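Local coordinates for protein N-acyl-D-glutamate deacylase (Bordetella bronchiseptica, PDB 3GIP) that probably hydrolyses N-acyl-D-glutamate to D-glutamate and a carboxylic acid, as a zinc-dependent deacylase of the amidohydrolase superfamily, at residues Asp78-Val90 and Ile452-Pro466. Residues are numbered along the deposited sequence; the frame is centred on the assembly and turned at random.
Sequences DLRWKTSQGITTV and IAGVLVNGAEVFPQP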
loop_
_atom_site.group_PDB
_atom_site.type_symbol
_atom_site.label_atom_id
_atom_site.label_comp_id
_atom_site.label_asym_id
_atom_site.label_seq_id
_atom_site.Cartn_x
_atom_site.Cartn_y
_atom_site.Cartn_z
ATOM N N ASP A 78 -15.064 0.369 8.718
ATOM C CA ASP A 78 -14.277 0.602 9.932
ATOM C C ASP A 78 -12.782 0.803 9.685
ATOM O O ASP A 78 -12.135 1.581 10.389
ATOM C CB ASP A 78 -14.468 -0.540 10.936
ATOM C CG ASP A 78 -14.050 -1.882 10.379
ATOM O OD1 ASP A 78 -14.871 -2.525 9.691
ATOM O OD2 ASP A 78 -12.893 -2.290 10.618
ATOM N N LEU A 79 -12.239 0.106 8.692
ATOM C CA LEU A 79 -10.815 0.214 8.374
ATOM C C LEU A 79 -9.941 0.070 9.621
ATOM O O LEU A 79 -8.853 0.639 9.692
ATOM C CB LEU A 79 -10.528 1.563 7.700
ATOM C CG LEU A 79 -10.693 1.658 6.180
ATOM C CD1 LEU A 79 -9.541 0.919 5.517
ATOM C CD2 LEU A 79 -12.022 1.085 5.731
ATOM N N ARG A 80 -10.410 -0.707 10.594
ATOM C CA ARG A 80 -9.678 -0.892 11.845
ATOM C C ARG A 80 -8.295 -1.512 11.650
ATOM O O ARG A 80 -7.393 -1.284 12.460
ATOM C CB ARG A 80 -10.507 -1.745 12.810
ATOM C CG ARG A 80 -9.939 -1.860 14.222
ATOM C CD ARG A 80 -10.043 -0.551 14.990
ATOM N NE ARG A 80 -9.816 -0.753 16.419
ATOM C CZ ARG A 80 -10.084 0.149 17.358
ATOM N NH1 ARG A 80 -10.587 1.328 17.026
ATOM N NH2 ARG A 80 -9.865 -0.137 18.638
ATOM N N TRP A 81 -8.126 -2.291 10.586
ATOM C CA TRP A 81 -6.832 -2.908 10.319
ATOM C C TRP A 81 -5.789 -1.846 9.992
ATOM O O TRP A 81 -4.590 -2.093 10.108
ATOM C CB TRP A 81 -6.936 -3.936 9.181
ATOM C CG TRP A 81 -7.486 -3.424 7.872
ATOM C CD1 TRP A 81 -6.772 -3.032 6.776
ATOM C CD2 TRP A 81 -8.868 -3.286 7.520
ATOM N NE1 TRP A 81 -7.624 -2.663 5.759
ATOM C CE2 TRP A 81 -8.917 -2.808 6.193
ATOM C CE3 TRP A 81 -10.071 -3.521 8.201
ATOM C CZ2 TRP A 81 -10.123 -2.558 5.529
ATOM C CZ3 TRP A 81 -11.274 -3.271 7.538
ATOM C CH2 TRP A 81 -11.285 -2.796 6.218
ATOM N N LYS A 82 -6.252 -0.660 9.598
ATOM C CA LYS A 82 -5.357 0.451 9.276
ATOM C C LYS A 82 -5.120 1.324 10.503
ATOM O O LYS A 82 -3.982 1.559 10.906
ATOM C CB LYS A 82 -5.954 1.343 8.182
ATOM C CG LYS A 82 -6.232 0.672 6.853
ATOM C CD LYS A 82 -4.968 0.211 6.152
ATOM C CE LYS A 82 -5.287 -0.102 4.699
ATOM N NZ LYS A 82 -4.191 -0.794 3.973
ATOM N N THR A 83 -6.204 1.808 11.097
ATOM C CA THR A 83 -6.089 2.688 12.249
ATOM C C THR A 83 -5.365 2.072 13.442
ATOM O O THR A 83 -4.606 2.759 14.130
ATOM C CB THR A 83 -7.477 3.181 12.711
ATOM O OG1 THR A 83 -8.241 2.075 13.197
ATOM C CG2 THR A 83 -8.223 3.832 11.552
ATOM N N SER A 84 -5.587 0.782 13.680
ATOM C CA SER A 84 -4.960 0.103 14.809
ATOM C C SER A 84 -3.445 -0.022 14.690
ATOM O O SER A 84 -2.778 -0.362 15.667
ATOM C CB SER A 84 -5.586 -1.277 15.022
ATOM O OG SER A 84 -5.296 -2.154 13.950
ATOM N N GLN A 85 -2.900 0.235 13.503
ATOM C CA GLN A 85 -1.452 0.188 13.338
ATOM C C GLN A 85 -0.889 1.572 13.009
ATOM O O GLN A 85 0.248 1.706 12.545
ATOM C CB GLN A 85 -1.034 -0.850 12.283
ATOM C CG GLN A 85 -1.568 -0.654 10.881
ATOM C CD GLN A 85 -1.019 -1.694 9.918
ATOM O OE1 GLN A 85 0.194 -1.786 9.710
ATOM N NE2 GLN A 85 -1.908 -2.485 9.327
ATOM N N GLY A 86 -1.704 2.597 13.262
ATOM C CA GLY A 86 -1.289 3.977 13.058
ATOM C C GLY A 86 -1.404 4.618 11.688
ATOM O O GLY A 86 -0.892 5.718 11.491
ATOM N N ILE A 87 -2.087 3.962 10.757
ATOM C CA ILE A 87 -2.236 4.473 9.396
ATOM C C ILE A 87 -3.371 5.489 9.276
ATOM O O ILE A 87 -4.495 5.217 9.698
ATOM C CB ILE A 87 -2.487 3.304 8.422
ATOM C CG1 ILE A 87 -1.274 2.371 8.427
ATOM C CG2 ILE A 87 -2.754 3.822 7.018
ATOM C CD1 ILE A 87 -1.531 1.033 7.762
ATOM N N THR A 88 -3.069 6.649 8.695
ATOM C CA THR A 88 -4.058 7.716 8.519
ATOM C C THR A 88 -4.365 8.022 7.052
ATOM O O THR A 88 -5.311 8.755 6.749
ATOM C CB THR A 88 -3.593 9.022 9.189
ATOM O OG1 THR A 88 -2.303 9.384 8.684
ATOM C CG2 THR A 88 -3.513 8.850 10.695
ATOM N N THR A 89 -3.558 7.479 6.149
ATOM C CA THR A 89 -3.751 7.672 4.712
ATOM C C THR A 89 -3.357 6.390 3.993
ATOM O O THR A 89 -2.385 5.738 4.372
ATOM C CB THR A 89 -2.864 8.817 4.150
ATOM O OG1 THR A 89 -3.262 10.067 4.724
ATOM C CG2 THR A 89 -2.991 8.903 2.628
ATOM N N VAL A 90 -4.114 6.021 2.968
ATOM C CA VAL A 90 -3.783 4.836 2.196
ATOM C C VAL A 90 -3.868 5.141 0.713
ATOM O O VAL A 90 -4.741 5.888 0.271
ATOM C CB VAL A 90 -4.721 3.643 2.502
ATOM C CG1 VAL A 90 -6.160 3.983 2.130
ATOM C CG2 VAL A 90 -4.249 2.413 1.730
ATOM N N ILE A 452 0.010 1.508 20.237
ATOM C CA ILE A 452 -0.591 2.648 19.551
ATOM C C ILE A 452 -1.586 3.239 20.545
ATOM O O ILE A 452 -2.573 2.598 20.900
ATOM C CB ILE A 452 -1.335 2.216 18.270
ATOM C CG1 ILE A 452 -0.346 1.601 17.276
ATOM C CG2 ILE A 452 -2.031 3.422 17.638
ATOM C CD1 ILE A 452 0.744 2.556 16.807
ATOM N N ALA A 453 -1.312 4.456 21.004
ATOM C CA ALA A 453 -2.167 5.116 21.984
ATOM C C ALA A 453 -3.339 5.882 21.382
ATOM O O ALA A 453 -4.430 5.899 21.950
ATOM C CB ALA A 453 -1.332 6.051 22.853
ATOM N N GLY A 454 -3.120 6.517 20.237
ATOM C CA GLY A 454 -4.194 7.272 19.623
ATOM C C GLY A 454 -3.888 7.678 18.201
ATOM O O GLY A 454 -2.726 7.781 17.812
ATOM N N VAL A 455 -4.937 7.906 17.421
ATOM C CA VAL A 455 -4.774 8.307 16.032
ATOM C C VAL A 455 -5.792 9.368 15.651
ATOM O O VAL A 455 -6.985 9.226 15.927
ATOM C CB VAL A 455 -4.954 7.114 15.070
ATOM C CG1 VAL A 455 -4.758 7.577 13.631
ATOM C CG2 VAL A 455 -3.962 6.013 15.408
ATOM N N LEU A 456 -5.306 10.435 15.025
ATOM C CA LEU A 456 -6.168 11.509 14.559
ATOM C C LEU A 456 -6.068 11.562 13.044
ATOM O O LEU A 456 -4.985 11.411 12.475
ATOM C CB LEU A 456 -5.722 12.866 15.116
ATOM C CG LEU A 456 -5.708 13.114 16.623
ATOM C CD1 LEU A 456 -5.214 14.536 16.884
ATOM C CD2 LEU A 456 -7.101 12.919 17.200
ATOM N N VAL A 457 -7.208 11.751 12.394
ATOM C CA VAL A 457 -7.264 11.886 10.948
ATOM C C VAL A 457 -7.898 13.257 10.764
ATOM O O VAL A 457 -9.036 13.478 11.178
ATOM C CB VAL A 457 -8.152 10.804 10.299
ATOM C CG1 VAL A 457 -8.400 11.140 8.835
ATOM C CG2 VAL A 457 -7.469 9.444 10.408
ATOM N N ASN A 458 -7.146 14.182 10.180
ATOM C CA ASN A 458 -7.638 15.538 9.971
ATOM C C ASN A 458 -8.174 16.128 11.276
ATOM O O ASN A 458 -9.220 16.784 11.304
ATOM C CB ASN A 458 -8.713 15.537 8.884
ATOM C CG ASN A 458 -8.170 15.083 7.543
ATOM O OD1 ASN A 458 -8.764 14.245 6.867
ATOM N ND2 ASN A 458 -7.031 15.642 7.149
ATOM N N GLY A 459 -7.442 15.874 12.357
ATOM C CA GLY A 459 -7.808 16.395 13.662
ATOM C C GLY A 459 -8.871 15.648 14.448
ATOM O O GLY A 459 -9.124 15.976 15.609
ATOM N N ALA A 460 -9.498 14.650 13.834
ATOM C CA ALA A 460 -10.539 13.887 14.516
ATOM C C ALA A 460 -10.048 12.509 14.942
ATOM O O ALA A 460 -9.368 11.819 14.185
ATOM C CB ALA A 460 -11.754 13.748 13.610
ATOM N N GLU A 461 -10.401 12.105 16.157
ATOM C CA GLU A 461 -9.990 10.799 16.657
ATOM C C GLU A 461 -10.661 9.651 15.912
ATOM O O GLU A 461 -11.877 9.656 15.711
ATOM C CB GLU A 461 -10.318 10.662 18.147
ATOM C CG GLU A 461 -9.985 9.276 18.708
ATOM C CD GLU A 461 -10.444 9.075 20.143
ATOM O OE1 GLU A 461 -10.893 10.054 20.778
ATOM O OE2 GLU A 461 -10.347 7.931 20.639
ATOM N N VAL A 462 -9.863 8.671 15.491
ATOM C CA VAL A 462 -10.400 7.492 14.819
ATOM C C VAL A 462 -9.983 6.259 15.611
ATOM O O VAL A 462 -10.548 5.181 15.443
ATOM C CB VAL A 462 -9.903 7.354 13.363
ATOM C CG1 VAL A 462 -10.453 8.495 12.519
ATOM C CG2 VAL A 462 -8.380 7.332 13.319
ATOM N N PHE A 463 -8.988 6.434 16.475
ATOM C CA PHE A 463 -8.489 5.357 17.324
ATOM C C PHE A 463 -8.041 5.977 18.645
ATOM O O PHE A 463 -7.406 7.033 18.653
ATOM C CB PHE A 463 -7.299 4.657 16.664
ATOM C CG PHE A 463 -6.781 3.483 17.443
ATOM C CD1 PHE A 463 -7.260 2.201 17.195
ATOM C CD2 PHE A 463 -5.843 3.665 18.453
ATOM C CE1 PHE A 463 -6.808 1.115 17.945
ATOM C CE2 PHE A 463 -5.386 2.587 19.209
ATOM C CZ PHE A 463 -5.871 1.309 18.954
ATOM N N PRO A 464 -8.333 5.318 19.780
ATOM C CA PRO A 464 -9.028 4.036 19.937
ATOM C C PRO A 464 -10.535 4.064 19.691
ATOM O O PRO A 464 -11.136 3.034 19.387
ATOM C CB PRO A 464 -8.689 3.641 21.372
ATOM C CG PRO A 464 -8.649 4.960 22.064
ATOM C CD PRO A 464 -7.868 5.819 21.088
ATOM N N GLN A 465 -11.142 5.237 19.823
ATOM C CA GLN A 465 -12.579 5.362 19.617
ATOM C C GLN A 465 -12.919 6.010 18.279
ATOM O O GLN A 465 -12.702 7.205 18.086
ATOM C CB GLN A 465 -13.204 6.180 20.749
ATOM C CG GLN A 465 -14.695 6.411 20.578
ATOM C CD GLN A 465 -15.479 5.114 20.506
ATOM O OE1 GLN A 465 -16.329 4.938 19.633
ATOM N NE2 GLN A 465 -15.199 4.200 21.429
ATOM N N PRO A 466 -13.456 5.225 17.332
ATOM C CA PRO A 466 -13.808 5.793 16.031
ATOM C C PRO A 466 -15.042 6.684 16.141
ATOM O O PRO A 466 -15.825 6.557 17.082
ATOM C CB PRO A 466 -14.046 4.556 15.166
ATOM C CG PRO A 466 -14.537 3.544 16.151
ATOM C CD PRO A 466 -13.628 3.761 17.336
HETATM O O HOH W 1 -10.456 2.782 14.526
#
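R80, T83 and T88 meet the β-hairpin 452-463 where the short helix 80-83 ends in a turn that leads into strand 87-92 of the amidohydrolase TIM barrel. The join illustrates how a late hairpin can be packed onto an early strand of a barrel: the hairpin pairs with strand 428-431, which in turn pairs with strand 57-64 beside strand 87-92.

The polar part centres on R80. Its CG is anti to the backbone N (chi1 -172°) and the chain bends at chi2, which carries the guanidinium over to the hairpin. NH1 donates to P464 O at 3.0 Å with a nearly straight N-H...O angle of 168°; the oxygen lies in the guanidinium plane, although the donor stands above the carbonyl plane. The same NH1 gives a hydrogen bond to a water that also binds T83 OG1 and donates to V462 O, so one solvent molecule bridges three groups.

A flat-group contact runs alongside. F463 CE1 lies over one guanidinium face, offset toward the rim, the two planes tilted 47° apart, with R80 NH2 3.4 Å from CE1. S84, one helical turn on, puts its CA against the same ring atom, while S84 OG is tied to R80 O.

The remaining contacts are van der Waals ones, methyl or methylene against methyl or carbonyl oxygen. T83 CG2 meets V462 CG2 at 3.9 Å. I452 CG1 rests on S84 O at 3.5 Å, and its CD1 comes near the backbone of G86, the C-prime residue of the Schellman motif closing the helix. Further along the chain, in the strand, T88 CG2, 4.0 Å from V457 CG2, presses into V455 CG1 at 3.4 Å, tighter than usual for two carbons.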